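Local coordinates for ABC transporter periplasmic peptide-binding protein (Pseudoalteromonas, PDB 4QFL) that binds dipeptides such as Ala-Phe in the periplasm and probably delivers them to an ABC transporter for uptake, at residues I319-I322 with M323-Y327. Numbering follows the deposited sequence.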
ATOM      1  N   ILE A 319       1.170 -25.316   4.158  1.00 26.07           N
ATOM      2  CA  ILE A 319       1.342 -24.239   3.195  1.00 29.79           C
ATOM      3  C   ILE A 319       0.974 -24.688   1.786  1.00 29.01           C
ATOM      4  O   ILE A 319       0.470 -23.903   0.979  1.00 28.33           O
ATOM      5  CB  ILE A 319       2.783 -23.676   3.211  1.00 30.69           C
ATOM      6  CG1 ILE A 319       3.039 -22.944   4.520  1.00 28.59           C
ATOM      7  CG2 ILE A 319       2.985 -22.684   2.078  1.00 28.39           C
ATOM      8  CD1 ILE A 319       2.040 -21.832   4.766  1.00 26.35           C
ATOM      9  N   GLU A 320       1.221 -25.957   1.487  1.00 29.66           N
ATOM     10  CA  GLU A 320       1.016 -26.439   0.129  1.00 29.10           C
ATOM     11  C   GLU A 320      -0.463 -26.602  -0.201  1.00 28.04           C
ATOM     12  O   GLU A 320      -0.861 -26.540  -1.364  1.00 29.10           O
ATOM     13  CB  GLU A 320       1.812 -27.722  -0.116  1.00 33.45           C
ATOM     14  CG  GLU A 320       3.314 -27.476  -0.287  1.00 34.62           C
ATOM     15  CD  GLU A 320       3.638 -26.662  -1.542  1.00 38.33           C
ATOM     16  OE1 GLU A 320       2.919 -26.821  -2.556  1.00 40.42           O
ATOM     17  OE2 GLU A 320       4.606 -25.862  -1.520  1.00 39.84           O
ATOM     18  N   LYS A 321      -1.274 -26.781   0.833  1.00 25.87           N
ATOM     19  CA  LYS A 321      -2.718 -26.879   0.672  1.00 26.01           C
ATOM     20  C   LYS A 321      -3.319 -25.494   0.468  1.00 25.94           C
ATOM     21  O   LYS A 321      -4.338 -25.340  -0.209  1.00 24.71           O
ATOM     22  CB  LYS A 321      -3.340 -27.543   1.899  1.00 26.47           C
ATOM     23  CG  LYS A 321      -4.863 -27.484   1.951  1.00 26.37           C
ATOM     24  CD  LYS A 321      -5.480 -28.259   0.812  1.00 24.71           C
ATOM     25  CE  LYS A 321      -6.974 -28.376   0.985  1.00 28.84           C
ATOM     26  NZ  LYS A 321      -7.573 -29.201  -0.099  1.00 35.94           N
ATOM     27  N   ILE A 322      -2.686 -24.492   1.074  1.00 24.78           N
ATOM     28  CA  ILE A 322      -3.083 -23.102   0.879  1.00 24.03           C
ATOM     29  C   ILE A 322      -2.736 -22.630  -0.527  1.00 22.77           C
ATOM     30  O   ILE A 322      -3.531 -21.940  -1.170  1.00 23.66           O
ATOM     31  CB  ILE A 322      -2.444 -22.176   1.930  1.00 26.86           C
ATOM     32  CG1 ILE A 322      -3.152 -22.356   3.279  1.00 25.59           C
ATOM     33  CG2 ILE A 322      -2.531 -20.718   1.482  1.00 22.39           C
ATOM     34  CD1 ILE A 322      -2.497 -21.625   4.415  1.00 24.27           C
ATOM     35  N   MET A 323      -1.565 -23.025  -1.015  1.00 24.47           N
ATOM     36  CA  MET A 323      -1.141 -22.664  -2.374  1.00 23.74           C
ATOM     37  C   MET A 323      -2.146 -23.102  -3.431  1.00 24.28           C
ATOM     38  O   MET A 323      -2.231 -22.514  -4.507  1.00 23.36           O
ATOM     39  CB  MET A 323       0.243 -23.229  -2.686  1.00 23.01           C
ATOM     40  CG  MET A 323       1.353 -22.656  -1.802  1.00 27.01           C
ATOM     41  SD  MET A 323       1.265 -20.856  -1.563  1.00 23.55           S
ATOM     42  CE  MET A 323       1.720 -20.227  -3.169  1.00 22.13           C
ATOM     43  N   GLN A 324      -2.914 -24.135  -3.118  1.00 27.74           N
ATOM     44  CA  GLN A 324      -3.921 -24.620  -4.044  1.00 25.27           C
ATOM     45  C   GLN A 324      -5.311 -24.138  -3.680  1.00 22.93           C
ATOM     46  O   GLN A 324      -5.998 -23.560  -4.507  1.00 24.64           O
ATOM     47  CB  GLN A 324      -3.886 -26.151  -4.152  1.00 32.33           C
ATOM     48  CG  GLN A 324      -2.854 -26.673  -5.158  1.00 33.48           C
ATOM     49  CD  GLN A 324      -1.466 -26.068  -4.942  1.00 34.43           C
ATOM     50  OE1 GLN A 324      -1.038 -25.187  -5.695  1.00 31.87           O
ATOM     51  NE2 GLN A 324      -0.757 -26.542  -3.908  1.00 31.65           N
ATOM     52  N   ALA A 325      -5.730 -24.376  -2.445  1.00 24.12           N
ATOM     53  CA  ALA A 325      -7.078 -24.013  -2.038  1.00 22.79           C
ATOM     54  C   ALA A 325      -7.325 -22.515  -2.096  1.00 20.85           C
ATOM     55  O   ALA A 325      -8.401 -22.088  -2.467  1.00 19.27           O
ATOM     56  CB  ALA A 325      -7.378 -24.543  -0.644  1.00 26.54           C
ATOM     57  N   VAL A 326      -6.325 -21.724  -1.707  1.00 22.92           N
ATOM     58  CA  VAL A 326      -6.468 -20.271  -1.665  1.00 21.34           C
ATOM     59  C   VAL A 326      -5.945 -19.615  -2.926  1.00 20.10           C
ATOM     60  O   VAL A 326      -6.668 -18.873  -3.575  1.00 21.89           O
ATOM     61  CB  VAL A 326      -5.756 -19.636  -0.445  1.00 19.62           C
ATOM     62  CG1 VAL A 326      -5.912 -18.120  -0.462  1.00 17.54           C
ATOM     63  CG2 VAL A 326      -6.325 -20.197   0.848  1.00 21.50           C
ATOM     64  N   TYR A 327      -4.689 -19.884  -3.268  1.00 20.20           N
ATOM     65  CA  TYR A 327      -4.048 -19.179  -4.374  1.00 20.24           C
ATOM     66  C   TYR A 327      -4.325 -19.811  -5.717  1.00 23.96           C
ATOM     67  O   TYR A 327      -3.888 -19.294  -6.749  1.00 23.18           O
ATOM     68  CB  TYR A 327      -2.547 -19.036  -4.146  1.00 19.17           C
ATOM     69  CG  TYR A 327      -2.227 -18.109  -3.000  1.00 18.43           C
ATOM     70  CD1 TYR A 327      -2.238 -18.567  -1.694  1.00 18.57           C
ATOM     71  CD2 TYR A 327      -1.939 -16.770  -3.223  1.00 16.36           C
ATOM     72  CE1 TYR A 327      -1.955 -17.718  -0.633  1.00 17.16           C
ATOM     73  CE2 TYR A 327      -1.652 -15.918  -2.175  1.00 17.16           C
ATOM     74  CZ  TYR A 327      -1.667 -16.401  -0.882  1.00 16.83           C
ATOM     75  OH  TYR A 327      -1.396 -15.563   0.164  1.00 15.44           O
TER
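Ile322 and Tyr327 run side by side in the same direction, and the CG2 methyl of Ile322 lies 3.7 Å from CE1 of the tyrosine ring. Ile322 CG2 stands opposite its backbone N, with CG1 beside that nitrogen (chi1 -75°), which turns CG2 toward the later residues; it also meets CG2 of Val326 at 3.9 Å. One carbonyl ties this cluster together: Ile322 O accepts from Val326 N at 2.9 Å and from Tyr327 N at 3.2 Å, the second donor standing almost in line with the C=O bond. The same oxygen lies at the edge of the Tyr327 ring, close to its plane. Helix 389-401 packs on the cluster through Met392, and the hydroxyl of Tyr327 hydrogen-bonds to the carbonyl O of Tyr385, a residue of the pocket for the ligand's phenylalanine. One turn earlier, CG of Met323 sits 4.2 Å from CG2 of Ile319, and both side chains also touch strand 500-513. Along the backbone, Met323 N donates to Ile319 O and Ala325 N to Lys321 O at 2.8 Å. On the exposed side, Glu320 and Gln324 point the same way, carboxylate and amide planes only 20° apart, with OE1 of the glutamate 3.9 Å from NE2 of the glutamine; the carboxylate's salt bridge is to Arg333 through OE2. The 319-325 segment is thus a short amphipathic helix, its i+4 ladder lacking the Gln324 N to Glu320 O rung, with Ile322 O accepting from both i+4 and i+5 and the apolar face set against strand 500-513 and helix 389-401.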